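Anthranilate-CoA ligase (Stigmatella aurantiaca, PDB 4WV3) belongs to the ANL superfamily of AMP-binding enzymes, built of a large N-terminal part and a small C-terminal domain. Local coordinates at residues 253-258 with 284-289; 277-282 with 307-312; 32-37 with 69-74; 26-31 with 39-44; 459-464 with 499-504. One frame throughout, in Å; residues are numbered along the deposited sequence.

Contacts 3 and 4 share one neighbourhood: strands 27-30 and 35-37 lie side by side in the large mixed sheet, and helices 38-54 and 71-83 cover them; contact 4 is buried and aliphatic, whereas contact 3 is partly buried and adds a weak salt bridge. Contacts 1 and 2 also touch, meeting where helix 248-258, the loop 275-288 and the end of helix 299-309 come together; both are partly buried and join apolar side chains to hydroxyls held by backbone carbonyls. Contact 5 stands apart in the C-terminal domain, its centre about 36 Å from that of contact 4. There the core is again aliphatic, with a lysine paired with a glutamate beside it.

Contact 1: residues 253-258 with 284-289; sequences STISRF and LSSLRL
Ser286 OG hydrogen-bonds the backbone carbonyl of Pro260, and the same hydroxyl reaches the helix without bonding it, lying 3.9 Å from Ile255 O. Its torsion (chi1 59°) sets OG between the backbone N and the carbonyl carbon, a short polar group suited to a turn that must meet peptide atoms. The apolar part of the contact is carried by Ile255. With CG1 beside the backbone N (chi1 -61°), CG2 falls anti to that N. CG2 of Ile255 lies 4.0 Å from CG of Leu284 and 3.9 Å from CD1 of Leu287, so that one methyl touches the two ends of the type I turn 284-287. That turn is closed by a weak bond, Leu287 N to Leu284 O at 3.3 Å. Helix 248-258 forms part of the connection between the parallel strands 237-239 and 262-265, and Ile255 and Leu287 both rest on Phe263 of the latter strand. Isoleucine suits the place because it is apolar and its two branches let CG2 meet the turn; the leucines fill in from the loop. Ser256 OG bonds the carbonyl of Asp283, just ahead of the turn. Methyl shape thus sets how helix and turn fit, while serine hydroxyls bound to carbonyls hold the loop.

Contact 2: residues 277-282 with 307-312; sequences KDFSQH and EATGVD
Phe279 extends its ring with CG anti to the backbone N (chi1 169°), while Thr309 turns OG1 away from its own carbonyl carbon and beside its N; together these torsions bring the far end of the ring to the last turn of helix 299-309. Ring atom CE2 of Phe279 lies 3.8 Å from the methyl CB of Ala308. At the ring's edge, near its plane, Thr309 OG1 sits 3.9 Å from CZ of Phe279, the two side chains crossing at about a right angle. The threonine hydroxyl has its polar partner elsewhere, in the carbonyl of Trp305 one helical turn earlier, so a ring edge can lie against it without leaving it unpaired. This helix is the connection of a beta-alpha-beta unit, joining the neighbouring parallel strands 289-292 and 313-318 of the large sheet. The chain leaves the helix at Gly310, whose positive phi (87°) belongs to a backbone region that glycine, lacking CB, enters easily. Alanine is small enough to let the ring come close to the helix surface. The aromatic ring itself suits a place shared by several helices, for Phe279 also touches Leu252, Ala273 and Leu274, and it meets the ring of Trp305 with planes at about 60°.

Contact 3: residues 32-37 with 69-74; sequences PDREMT and DSAEWV
Arg34 and Ala71 bring the two backbones nearest, their CA atoms 7.0 Å apart, where the approach to strand 35-37 faces the first turn of helix 71-83, whose N-cap position is held by Ser70. Ala71 presents a single methyl to two side chains: its CB lies 3.7 Å from SD of Met36 and 3.7 Å from CD of Arg34. Alanine suits the spot because it keeps the helix close. With CG anti to the backbone N (chi1 -171°), the extended Arg34 carries its guanidinium past Ala71 toward Glu72. There NH1 of Arg34 makes a salt bridge to OE2 of Glu72 at 3.1 Å. The carboxylate oxygen comes at the guanidinium edge, but the bond is weak: its N-H...O angle is 129°, and the two planes lie 58° apart. A negative charge in a first helical turn should also be favourable. The stronger polar partner of Arg34 is Glu44 of helix 38-54, whose OE1 forms a salt bridge with NH2. Around the contact, Met36 packs on Leu29 and on Val41 of helix 38-54, and through Met36 and Ala71 edge strand 35-37 of the large mixed sheet meets helix 71-83, which connects strands 62-66 and 86-89 of the five-stranded parallel sheet.

Contact 4: residues 26-31 with 39-44; sequences KTALFT and RQVSNE
Val41 presents its CG2 methyl to two neighbouring residues of strand 27-30. CG2 of Val41 lies 3.8 Å from CD2 of Leu29 and, more loosely, 4.4 Å from CB of Ala28. The valine torsion explains the choice of branch: with CG1 anti to the backbone N (chi1 172°), CG2 is left anti to the carbonyl carbon and pointed at the strand. Leu29 holds CG between its backbone N and carbonyl carbon (chi1 54°), and its CD2 end crosses the valine obliquely. All three residues are buried, and small or branched aliphatic groups let a helix lie near a strand, the CA atoms of Ala28 and Val41 being 7.8 Å apart. Two successive residues of a regular strand would face opposite ways; here Ala28 and Leu29 both lie opposite Met36 in a classic beta bulge, with Ala28 in helical backbone angles (psi -48°), which helps both side chains reach the same valine. The chain forms a hairpin of strands 27-30 and 35-37 and then runs directly into helix 38-54, which packs back on the hairpin. Further out, Thr37 takes the N-cap position of the helix, and Gln40 OE1 accepts a bond from the backbone N of Thr37, fixing where the helix starts. On the side away from strand 35-37, strand 27-30 pairs through Ala28 and Phe30 with Cys238 of strand 237-239, while one turn along the helix Glu44 OE2 bonds Thr75 OG1 of helix 71-83.

Contact 5: residues 459-464 with 499-504; sequences FIILKP and LPKTAT
In the small C-terminal domain of this family a three-stranded sheet has strand 454-462 in its middle, and Phe459 and Ile461 of that strand receive Leu499 from the loop that runs from strand 492-496 to helix 509-520. Leu499 divides its branched end between them. CD2 of Leu499 reaches CB of Phe459 at 3.7 Å, while CG of Leu499 lies 3.7 Å and its CD1 3.9 Å from CD1 of Ile461, the isoleucine and leucine sliding past each other in opposite directions. Residues 459 and 461 are two apart in the strand and therefore share a side of the sheet, which is why one leucine can meet both. Ile461, with CG1 beside its backbone N (chi1 -62°), sends CD1 outward to the loop. CD1 of Ile461 lies 4.3 Å from NZ of Lys501, whose charge is paired with Glu441 on strand 439-448. Leu512 of helix 509-520 touches both Phe459 and Leu499. Beyond the contact, Thr504 O bonds Ser294 OG. The side chain of Lys501 is about 12 Å from the bound 5'-O-[(S)-[(2-aminobenzoyl)oxy](hydroxy)phosphoryl]adenosine. The chemistry implies that an aliphatic contact at Leu499 holds the loop to the sheet before the chain turns to Lys501 and the large N-terminal part.

Contact 1: residues 253-258 with 284-289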
# COMPACT_ATOMS: atom_id res chain seq x y z
N SER A 253 -1.78 20.45 -3.04
CA SER A 253 -2.29 21.57 -2.26
C SER A 253 -2.37 21.21 -0.78
O SER A 253 -2.16 22.06 0.09
CB SER A 253 -3.67 21.99 -2.77
OG SER A 253 -3.64 22.17 -4.17
N THR A 254 -2.67 19.95 -0.50
CA THR A 254 -2.68 19.44 0.86
C THR A 254 -1.28 19.54 1.45
O THR A 254 -1.10 19.90 2.62
CB THR A 254 -3.18 17.98 0.92
OG1 THR A 254 -4.54 17.92 0.47
CG2 THR A 254 -3.09 17.43 2.33
N ILE A 255 -0.28 19.24 0.63
CA ILE A 255 1.12 19.39 1.01
C ILE A 255 1.44 20.84 1.35
O ILE A 255 2.16 21.13 2.31
CB ILE A 255 2.07 18.90 -0.10
CG1 ILE A 255 1.82 17.41 -0.39
CG2 ILE A 255 3.52 19.13 0.27
CD1 ILE A 255 2.74 16.83 -1.45
N SER A 256 0.87 21.77 0.58
CA SER A 256 1.09 23.19 0.81
C SER A 256 0.41 23.67 2.08
O SER A 256 1.00 24.42 2.87
CB SER A 256 0.61 24.01 -0.39
OG SER A 256 1.41 23.78 -1.53
N ARG A 257 -0.83 23.24 2.29
CA ARG A 257 -1.62 23.71 3.42
C ARG A 257 -1.13 23.16 4.76
O ARG A 257 -0.86 23.92 5.69
CB ARG A 257 -3.10 23.38 3.23
CG ARG A 257 -3.97 23.74 4.43
CD ARG A 257 -5.45 23.55 4.14
NE ARG A 257 -5.93 24.48 3.12
CZ ARG A 257 -6.41 25.69 3.39
NH1 ARG A 257 -6.47 26.12 4.64
NH2 ARG A 257 -6.83 26.47 2.40
N PHE A 258 -1.01 21.84 4.86
CA PHE A 258 -0.69 21.20 6.13
C PHE A 258 0.81 21.04 6.36
O PHE A 258 1.24 20.71 7.47
CB PHE A 258 -1.40 19.85 6.25
CG PHE A 258 -2.90 19.96 6.27
CD1 PHE A 258 -3.56 20.27 7.44
CD2 PHE A 258 -3.64 19.77 5.12
CE1 PHE A 258 -4.94 20.37 7.47
CE2 PHE A 258 -5.02 19.87 5.14
CZ PHE A 258 -5.67 20.17 6.31
N LEU A 284 6.12 22.94 -1.99
CA LEU A 284 6.45 21.62 -1.46
C LEU A 284 7.72 21.68 -0.62
O LEU A 284 8.43 20.69 -0.47
CB LEU A 284 6.64 20.62 -2.60
CG LEU A 284 5.42 19.88 -3.15
CD1 LEU A 284 4.37 20.83 -3.71
CD2 LEU A 284 5.86 18.89 -4.22
N SER A 285 8.01 22.86 -0.05
CA SER A 285 9.26 23.09 0.66
C SER A 285 9.34 22.38 2.02
O SER A 285 10.43 22.13 2.52
CB SER A 285 9.51 24.59 0.84
OG SER A 285 8.48 25.19 1.60
N SER A 286 8.19 22.07 2.60
CA SER A 286 8.15 21.40 3.90
C SER A 286 8.67 19.97 3.80
O SER A 286 9.16 19.40 4.78
CB SER A 286 6.74 21.43 4.48
OG SER A 286 5.82 20.79 3.62
N LEU A 287 8.57 19.39 2.61
CA LEU A 287 9.04 18.04 2.35
C LEU A 287 10.55 17.93 2.52
O LEU A 287 11.31 18.74 1.98
CB LEU A 287 8.65 17.60 0.94
CG LEU A 287 7.50 16.61 0.78
CD1 LEU A 287 6.38 16.90 1.76
CD2 LEU A 287 6.98 16.63 -0.65
N ARG A 288 10.99 16.94 3.29
CA ARG A 288 12.42 16.66 3.41
C ARG A 288 12.72 15.30 2.80
O ARG A 288 13.85 15.03 2.38
CB ARG A 288 12.87 16.70 4.88
CG ARG A 288 12.41 15.53 5.73
CD ARG A 288 12.92 15.66 7.16
NE ARG A 288 12.56 14.51 7.99
CZ ARG A 288 13.35 13.46 8.19
NH1 ARG A 288 14.54 13.40 7.62
NH2 ARG A 288 12.94 12.46 8.96
N LEU A 289 11.70 14.45 2.74
CA LEU A 289 11.83 13.12 2.15
C LEU A 289 10.51 12.67 1.52
O LEU A 289 9.43 13.04 1.99
CB LEU A 289 12.27 12.10 3.20
CG LEU A 289 13.76 11.99 3.49
CD1 LEU A 289 14.01 10.93 4.56
CD2 LEU A 289 14.53 11.67 2.22

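Contact 2: residues 277-282 with 307-312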
# COMPACT_ATOMS: atom_id res chain seq x y z
N LYS A 277 0.86 20.71 -15.68
CA LYS A 277 1.58 21.81 -16.31
C LYS A 277 2.00 22.85 -15.28
O LYS A 277 2.95 23.61 -15.50
CB LYS A 277 0.71 22.46 -17.39
CG LYS A 277 -0.53 23.16 -16.84
CD LYS A 277 -1.41 23.68 -17.96
CE LYS A 277 -2.64 24.37 -17.41
NZ LYS A 277 -3.61 24.72 -18.48
N ASP A 278 1.30 22.87 -14.15
CA ASP A 278 1.58 23.82 -13.08
C ASP A 278 2.00 23.11 -11.80
O ASP A 278 1.55 23.46 -10.71
CB ASP A 278 0.36 24.70 -12.82
CG ASP A 278 -0.88 23.89 -12.48
OD1 ASP A 278 -0.90 22.68 -12.79
OD2 ASP A 278 -1.82 24.46 -11.90
N PHE A 279 2.87 22.11 -11.95
CA PHE A 279 3.34 21.33 -10.82
C PHE A 279 4.10 22.17 -9.80
O PHE A 279 3.90 22.05 -8.60
CB PHE A 279 4.22 20.17 -11.30
CG PHE A 279 4.96 19.47 -10.19
CD1 PHE A 279 4.31 18.53 -9.40
CD2 PHE A 279 6.29 19.75 -9.93
CE1 PHE A 279 4.98 17.89 -8.38
CE2 PHE A 279 6.96 19.11 -8.91
CZ PHE A 279 6.31 18.18 -8.14
N SER A 280 4.98 23.04 -10.30
CA SER A 280 5.86 23.83 -9.45
C SER A 280 5.13 24.98 -8.75
O SER A 280 5.70 25.64 -7.89
CB SER A 280 7.04 24.36 -10.26
OG SER A 280 6.60 25.14 -11.36
N GLN A 281 3.88 25.20 -9.13
CA GLN A 281 3.10 26.30 -8.55
C GLN A 281 2.67 26.01 -7.11
O GLN A 281 2.19 26.90 -6.41
CB GLN A 281 1.89 26.62 -9.42
CG GLN A 281 2.24 27.10 -10.82
CD GLN A 281 3.03 28.39 -10.81
OE1 GLN A 281 2.90 29.21 -9.90
NE2 GLN A 281 3.86 28.59 -11.84
N HIS A 282 2.85 24.77 -6.68
CA HIS A 282 2.53 24.38 -5.31
C HIS A 282 3.79 24.39 -4.45
O HIS A 282 4.85 23.95 -4.88
CB HIS A 282 1.88 23.00 -5.27
CG HIS A 282 0.73 22.85 -6.21
ND1 HIS A 282 -0.57 23.13 -5.85
CD2 HIS A 282 0.68 22.43 -7.50
CE1 HIS A 282 -1.37 22.90 -6.88
NE2 HIS A 282 -0.64 22.48 -7.89
N GLU A 307 14.70 16.72 -9.69
CA GLU A 307 15.05 17.86 -10.46
C GLU A 307 14.01 18.97 -10.34
O GLU A 307 14.31 20.09 -10.56
CB GLU A 307 15.39 17.43 -11.90
CG GLU A 307 16.88 17.19 -12.11
CD GLU A 307 17.30 15.99 -12.97
OE1 GLU A 307 16.85 15.83 -14.09
OE2 GLU A 307 18.14 15.24 -12.55
N ALA A 308 12.81 18.63 -9.94
CA ALA A 308 11.69 19.57 -9.83
C ALA A 308 11.45 19.98 -8.38
O ALA A 308 10.86 21.03 -8.12
CB ALA A 308 10.43 18.97 -10.43
N THR A 309 11.89 19.15 -7.44
CA THR A 309 11.62 19.39 -6.03
C THR A 309 12.91 19.51 -5.22
O THR A 309 12.97 20.27 -4.25
CB THR A 309 10.75 18.26 -5.44
OG1 THR A 309 9.73 17.89 -6.38
CG2 THR A 309 10.10 18.71 -4.14
N GLY A 310 13.93 18.77 -5.63
CA GLY A 310 15.18 18.73 -4.89
C GLY A 310 15.12 17.68 -3.81
O GLY A 310 16.11 17.43 -3.11
N VAL A 311 13.96 17.05 -3.68
CA VAL A 311 13.73 16.05 -2.64
C VAL A 311 13.95 14.64 -3.16
O VAL A 311 13.42 14.25 -4.20
CB VAL A 311 12.30 16.17 -2.07
CG1 VAL A 311 12.01 15.02 -1.11
CG2 VAL A 311 12.12 17.50 -1.37
N ASP A 312 14.75 13.86 -2.43
CA ASP A 312 14.97 12.46 -2.76
C ASP A 312 13.72 11.64 -2.48
O ASP A 312 13.01 11.89 -1.51
CB ASP A 312 16.14 11.90 -1.93
CG ASP A 312 17.46 12.55 -2.28
OD1 ASP A 312 18.24 12.84 -1.34
OD2 ASP A 312 17.73 12.75 -3.48

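Contact 3: residues 32-37 with 69-74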
# COMPACT_ATOMS: atom_id res chain seq x y z
N PRO A 32 -8.85 18.05 6.65
CA PRO A 32 -9.51 19.29 6.23
C PRO A 32 -10.71 19.66 7.10
O PRO A 32 -11.05 20.84 7.19
CB PRO A 32 -9.98 18.96 4.81
CG PRO A 32 -9.03 17.94 4.33
CD PRO A 32 -8.70 17.10 5.53
N ASP A 33 -11.33 18.67 7.73
CA ASP A 33 -12.53 18.92 8.53
C ASP A 33 -12.23 18.98 10.03
O ASP A 33 -13.02 19.52 10.80
CB ASP A 33 -13.58 17.83 8.27
CG ASP A 33 -13.88 17.65 6.80
OD1 ASP A 33 -14.69 18.42 6.25
OD2 ASP A 33 -13.30 16.72 6.19
N ARG A 34 -11.09 18.42 10.44
CA ARG A 34 -10.85 18.21 11.86
C ARG A 34 -9.37 18.09 12.20
O ARG A 34 -8.57 17.55 11.43
CB ARG A 34 -11.59 16.94 12.30
CG ARG A 34 -11.62 16.69 13.79
CD ARG A 34 -12.53 15.50 14.09
NE ARG A 34 -12.59 15.20 15.52
CZ ARG A 34 -13.37 14.26 16.04
NH1 ARG A 34 -14.17 13.54 15.26
NH2 ARG A 34 -13.36 14.04 17.35
N GLU A 35 -9.00 18.59 13.37
CA GLU A 35 -7.66 18.42 13.91
C GLU A 35 -7.76 17.88 15.33
O GLU A 35 -8.52 18.41 16.15
CB GLU A 35 -6.89 19.74 13.90
CG GLU A 35 -6.54 20.25 12.52
CD GLU A 35 -5.74 21.54 12.56
OE1 GLU A 35 -5.30 21.93 13.66
OE2 GLU A 35 -5.55 22.16 11.49
N MET A 36 -7.00 16.84 15.63
CA MET A 36 -7.05 16.22 16.95
C MET A 36 -5.67 16.12 17.60
O MET A 36 -4.66 15.93 16.91
CB MET A 36 -7.69 14.83 16.87
CG MET A 36 -9.07 14.82 16.24
SD MET A 36 -9.88 13.21 16.39
CE MET A 36 -10.14 13.13 18.16
N THR A 37 -5.64 16.24 18.92
CA THR A 37 -4.42 16.01 19.68
C THR A 37 -4.36 14.54 20.06
O THR A 37 -5.34 13.81 19.90
CB THR A 37 -4.38 16.87 20.95
OG1 THR A 37 -5.41 16.44 21.86
CG2 THR A 37 -4.59 18.34 20.62
N ASP A 69 -10.31 8.23 4.61
CA ASP A 69 -9.19 8.62 5.45
C ASP A 69 -9.67 9.82 6.25
O ASP A 69 -9.94 10.88 5.69
CB ASP A 69 -7.95 8.93 4.60
CG ASP A 69 -7.14 7.70 4.27
OD1 ASP A 69 -7.71 6.59 4.28
OD2 ASP A 69 -5.93 7.84 3.99
N SER A 70 -9.77 9.64 7.56
CA SER A 70 -10.36 10.67 8.41
C SER A 70 -10.01 10.43 9.88
O SER A 70 -9.39 9.43 10.23
CB SER A 70 -11.88 10.76 8.25
OG SER A 70 -12.49 9.50 8.50
N ALA A 71 -10.43 11.36 10.73
CA ALA A 71 -10.24 11.23 12.16
C ALA A 71 -11.04 10.05 12.69
O ALA A 71 -10.60 9.34 13.59
CB ALA A 71 -10.66 12.51 12.86
N GLU A 72 -12.23 9.85 12.12
CA GLU A 72 -13.11 8.77 12.56
C GLU A 72 -12.55 7.39 12.21
O GLU A 72 -12.84 6.42 12.90
CB GLU A 72 -14.51 8.93 11.95
CG GLU A 72 -15.31 10.09 12.52
CD GLU A 72 -14.90 11.43 11.97
OE1 GLU A 72 -14.17 11.46 10.95
OE2 GLU A 72 -15.29 12.47 12.54
N TRP A 73 -11.75 7.33 11.15
CA TRP A 73 -11.10 6.08 10.77
C TRP A 73 -10.10 5.68 11.85
O TRP A 73 -10.08 4.54 12.30
CB TRP A 73 -10.39 6.23 9.42
CG TRP A 73 -10.09 4.93 8.73
CD1 TRP A 73 -10.77 4.40 7.67
CD2 TRP A 73 -9.05 3.99 9.05
NE1 TRP A 73 -10.22 3.20 7.31
CE2 TRP A 73 -9.16 2.92 8.14
CE3 TRP A 73 -8.04 3.96 10.01
CZ2 TRP A 73 -8.30 1.83 8.16
CZ3 TRP A 73 -7.18 2.87 10.03
CH2 TRP A 73 -7.32 1.82 9.12
N VAL A 74 -9.27 6.63 12.25
CA VAL A 74 -8.20 6.38 13.21
C VAL A 74 -8.74 6.02 14.59
O VAL A 74 -8.31 5.03 15.20
CB VAL A 74 -7.25 7.58 13.34
CG1 VAL A 74 -6.21 7.32 14.41
CG2 VAL A 74 -6.59 7.88 12.01

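Contact 4: residues 26-31 with 39-44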
# COMPACT_ATOMS: atom_id res chain seq x y z
N LYS A 26 -0.19 17.90 21.77
CA LYS A 26 0.32 18.03 20.41
C LYS A 26 -0.69 17.49 19.42
O LYS A 26 -1.24 16.40 19.61
CB LYS A 26 1.66 17.30 20.25
CG LYS A 26 2.17 17.31 18.81
CD LYS A 26 3.49 16.58 18.66
CE LYS A 26 3.95 16.61 17.20
NZ LYS A 26 5.26 15.94 17.00
N THR A 27 -0.94 18.24 18.35
CA THR A 27 -1.87 17.81 17.31
C THR A 27 -1.34 16.55 16.63
O THR A 27 -0.25 16.56 16.05
CB THR A 27 -2.10 18.90 16.26
OG1 THR A 27 -2.40 20.14 16.92
CG2 THR A 27 -3.25 18.52 15.34
N ALA A 28 -2.12 15.48 16.69
CA ALA A 28 -1.69 14.18 16.16
C ALA A 28 -2.07 13.98 14.70
O ALA A 28 -1.24 13.57 13.89
CB ALA A 28 -2.25 13.06 17.01
N LEU A 29 -3.32 14.28 14.35
CA LEU A 29 -3.78 14.11 12.98
C LEU A 29 -4.36 15.40 12.38
O LEU A 29 -5.05 16.16 13.06
CB LEU A 29 -4.79 12.96 12.87
CG LEU A 29 -6.03 12.95 13.77
CD1 LEU A 29 -7.18 13.73 13.15
CD2 LEU A 29 -6.45 11.52 14.07
N PHE A 30 -4.05 15.64 11.11
CA PHE A 30 -4.56 16.79 10.39
C PHE A 30 -5.48 16.37 9.25
O PHE A 30 -5.07 15.66 8.34
CB PHE A 30 -3.41 17.63 9.83
CG PHE A 30 -2.62 18.36 10.88
CD1 PHE A 30 -1.50 17.77 11.46
CD2 PHE A 30 -2.98 19.63 11.28
CE1 PHE A 30 -0.77 18.44 12.42
CE2 PHE A 30 -2.25 20.31 12.25
CZ PHE A 30 -1.14 19.71 12.82
N THR A 31 -6.74 16.81 9.32
CA THR A 31 -7.70 16.58 8.25
C THR A 31 -8.35 17.92 7.89
O THR A 31 -8.39 18.82 8.72
CB THR A 31 -8.79 15.56 8.65
OG1 THR A 31 -9.60 16.11 9.69
CG2 THR A 31 -8.16 14.26 9.13
N ARG A 39 -4.32 13.31 22.99
CA ARG A 39 -5.26 13.09 24.08
C ARG A 39 -6.68 12.92 23.54
O ARG A 39 -7.42 12.05 23.98
CB ARG A 39 -5.21 14.25 25.08
CG ARG A 39 -6.21 14.14 26.22
CD ARG A 39 -6.03 12.84 26.98
NE ARG A 39 -4.74 12.76 27.65
CZ ARG A 39 -4.24 11.66 28.19
NH1 ARG A 39 -4.92 10.52 28.13
NH2 ARG A 39 -3.05 11.68 28.78
N GLN A 40 -7.05 13.77 22.58
CA GLN A 40 -8.38 13.73 21.98
C GLN A 40 -8.60 12.44 21.20
O GLN A 40 -9.69 11.87 21.24
CB GLN A 40 -8.59 14.94 21.07
CG GLN A 40 -8.67 16.26 21.83
CD GLN A 40 -8.67 17.46 20.91
OE1 GLN A 40 -8.12 17.42 19.81
NE2 GLN A 40 -9.27 18.55 21.37
N VAL A 41 -7.57 11.98 20.50
CA VAL A 41 -7.64 10.72 19.77
C VAL A 41 -7.81 9.57 20.75
O VAL A 41 -8.61 8.66 20.52
CB VAL A 41 -6.37 10.49 18.92
CG1 VAL A 41 -6.38 9.10 18.32
CG2 VAL A 41 -6.28 11.54 17.82
N SER A 42 -7.05 9.60 21.84
CA SER A 42 -7.11 8.56 22.85
C SER A 42 -8.47 8.53 23.53
O SER A 42 -9.02 7.45 23.79
CB SER A 42 -6.01 8.74 23.89
OG SER A 42 -6.09 7.75 24.90
N ASN A 43 -9.02 9.70 23.82
CA ASN A 43 -10.33 9.81 24.46
C ASN A 43 -11.44 9.25 23.57
O ASN A 43 -12.29 8.49 24.03
CB ASN A 43 -10.64 11.26 24.82
CG ASN A 43 -9.77 11.78 25.95
OD1 ASN A 43 -9.25 11.01 26.76
ND2 ASN A 43 -9.59 13.09 26.00
N GLU A 44 -11.42 9.63 22.30
CA GLU A 44 -12.44 9.19 21.36
C GLU A 44 -12.33 7.70 21.09
O GLU A 44 -13.33 7.01 20.92
CB GLU A 44 -12.35 9.99 20.06
CG GLU A 44 -13.46 9.69 19.06
CD GLU A 44 -13.62 10.79 18.02
OE1 GLU A 44 -13.71 11.97 18.42
OE2 GLU A 44 -13.66 10.46 16.82

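Contact 5: residues 459-464 with 499-504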
# COMPACT_ATOMS: atom_id res chain seq x y z
N PHE A 459 1.18 -0.84 -23.56
CA PHE A 459 0.05 0.07 -23.46
C PHE A 459 0.52 1.37 -22.83
O PHE A 459 0.88 1.42 -21.66
CB PHE A 459 -1.07 -0.56 -22.61
CG PHE A 459 -1.66 -1.79 -23.22
CD1 PHE A 459 -2.77 -1.71 -24.05
CD2 PHE A 459 -1.12 -3.04 -22.97
CE1 PHE A 459 -3.33 -2.84 -24.61
CE2 PHE A 459 -1.67 -4.18 -23.53
CZ PHE A 459 -2.77 -4.08 -24.35
N ILE A 460 0.50 2.44 -23.63
CA ILE A 460 1.10 3.70 -23.21
C ILE A 460 0.09 4.82 -23.01
O ILE A 460 -0.74 5.09 -23.87
CB ILE A 460 2.16 4.17 -24.24
CG1 ILE A 460 3.24 3.10 -24.40
CG2 ILE A 460 2.77 5.50 -23.81
CD1 ILE A 460 4.35 3.51 -25.35
N ILE A 461 0.16 5.46 -21.84
CA ILE A 461 -0.60 6.67 -21.57
C ILE A 461 0.30 7.89 -21.79
O ILE A 461 1.34 8.02 -21.13
CB ILE A 461 -1.15 6.70 -20.13
CG1 ILE A 461 -2.10 5.53 -19.90
CG2 ILE A 461 -1.84 8.02 -19.85
CD1 ILE A 461 -2.69 5.50 -18.51
N LEU A 462 -0.10 8.77 -22.70
CA LEU A 462 0.70 9.94 -23.02
C LEU A 462 0.44 11.09 -22.05
O LEU A 462 -0.55 11.09 -21.32
CB LEU A 462 0.43 10.39 -24.45
CG LEU A 462 0.84 9.41 -25.55
CD1 LEU A 462 0.39 9.92 -26.91
CD2 LEU A 462 2.34 9.17 -25.52
N LYS A 463 1.34 12.08 -22.05
CA LYS A 463 1.17 13.30 -21.27
C LYS A 463 -0.14 13.98 -21.68
O LYS A 463 -0.56 13.85 -22.84
CB LYS A 463 2.35 14.25 -21.50
CG LYS A 463 3.68 13.73 -20.96
CD LYS A 463 3.64 13.57 -19.45
CE LYS A 463 4.97 13.07 -18.92
NZ LYS A 463 6.09 14.02 -19.20
N PRO A 464 -0.78 14.69 -20.74
CA PRO A 464 -2.08 15.34 -20.98
C PRO A 464 -2.15 16.13 -22.28
O PRO A 464 -1.20 16.84 -22.62
CB PRO A 464 -2.21 16.28 -19.78
CG PRO A 464 -1.48 15.58 -18.69
CD PRO A 464 -0.31 14.89 -19.36
N LEU A 499 -5.45 2.95 -17.82
CA LEU A 499 -5.04 1.58 -17.56
C LEU A 499 -5.80 1.04 -16.36
O LEU A 499 -6.12 1.79 -15.44
CB LEU A 499 -3.53 1.52 -17.31
CG LEU A 499 -2.61 1.77 -18.50
CD1 LEU A 499 -1.18 1.98 -18.05
CD2 LEU A 499 -2.70 0.61 -19.49
N PRO A 500 -6.09 -0.27 -16.36
CA PRO A 500 -6.77 -0.89 -15.22
C PRO A 500 -5.93 -0.80 -13.96
O PRO A 500 -4.84 -1.37 -13.89
CB PRO A 500 -6.93 -2.36 -15.66
CG PRO A 500 -5.88 -2.56 -16.71
CD PRO A 500 -5.78 -1.25 -17.42
N LYS A 501 -6.43 -0.08 -12.96
CA LYS A 501 -5.69 0.13 -11.73
C LYS A 501 -6.46 -0.33 -10.49
O LYS A 501 -7.68 -0.26 -10.44
CB LYS A 501 -5.30 1.60 -11.57
CG LYS A 501 -4.34 2.12 -12.63
CD LYS A 501 -3.75 3.46 -12.21
CE LYS A 501 -2.83 4.03 -13.27
NZ LYS A 501 -3.58 4.58 -14.44
N THR A 502 -5.72 -0.80 -9.49
CA THR A 502 -6.28 -1.10 -8.19
C THR A 502 -6.36 0.18 -7.38
O THR A 502 -5.91 1.24 -7.84
CB THR A 502 -5.42 -2.11 -7.42
OG1 THR A 502 -4.14 -1.53 -7.13
CG2 THR A 502 -5.21 -3.38 -8.23
N ALA A 503 -6.91 0.10 -6.18
CA ALA A 503 -6.99 1.27 -5.31
C ALA A 503 -5.71 1.43 -4.49
O ALA A 503 -5.63 2.27 -3.60
CB ALA A 503 -8.20 1.17 -4.39
N THR A 504 -4.71 0.61 -4.81
CA THR A 504 -3.43 0.66 -4.12
C THR A 504 -2.33 1.16 -5.04
O THR A 504 -1.14 1.04 -4.73
CB THR A 504 -3.05 -0.73 -3.56
OG1 THR A 504 -3.00 -1.68 -4.63
CG2 THR A 504 -4.07 -1.18 -2.53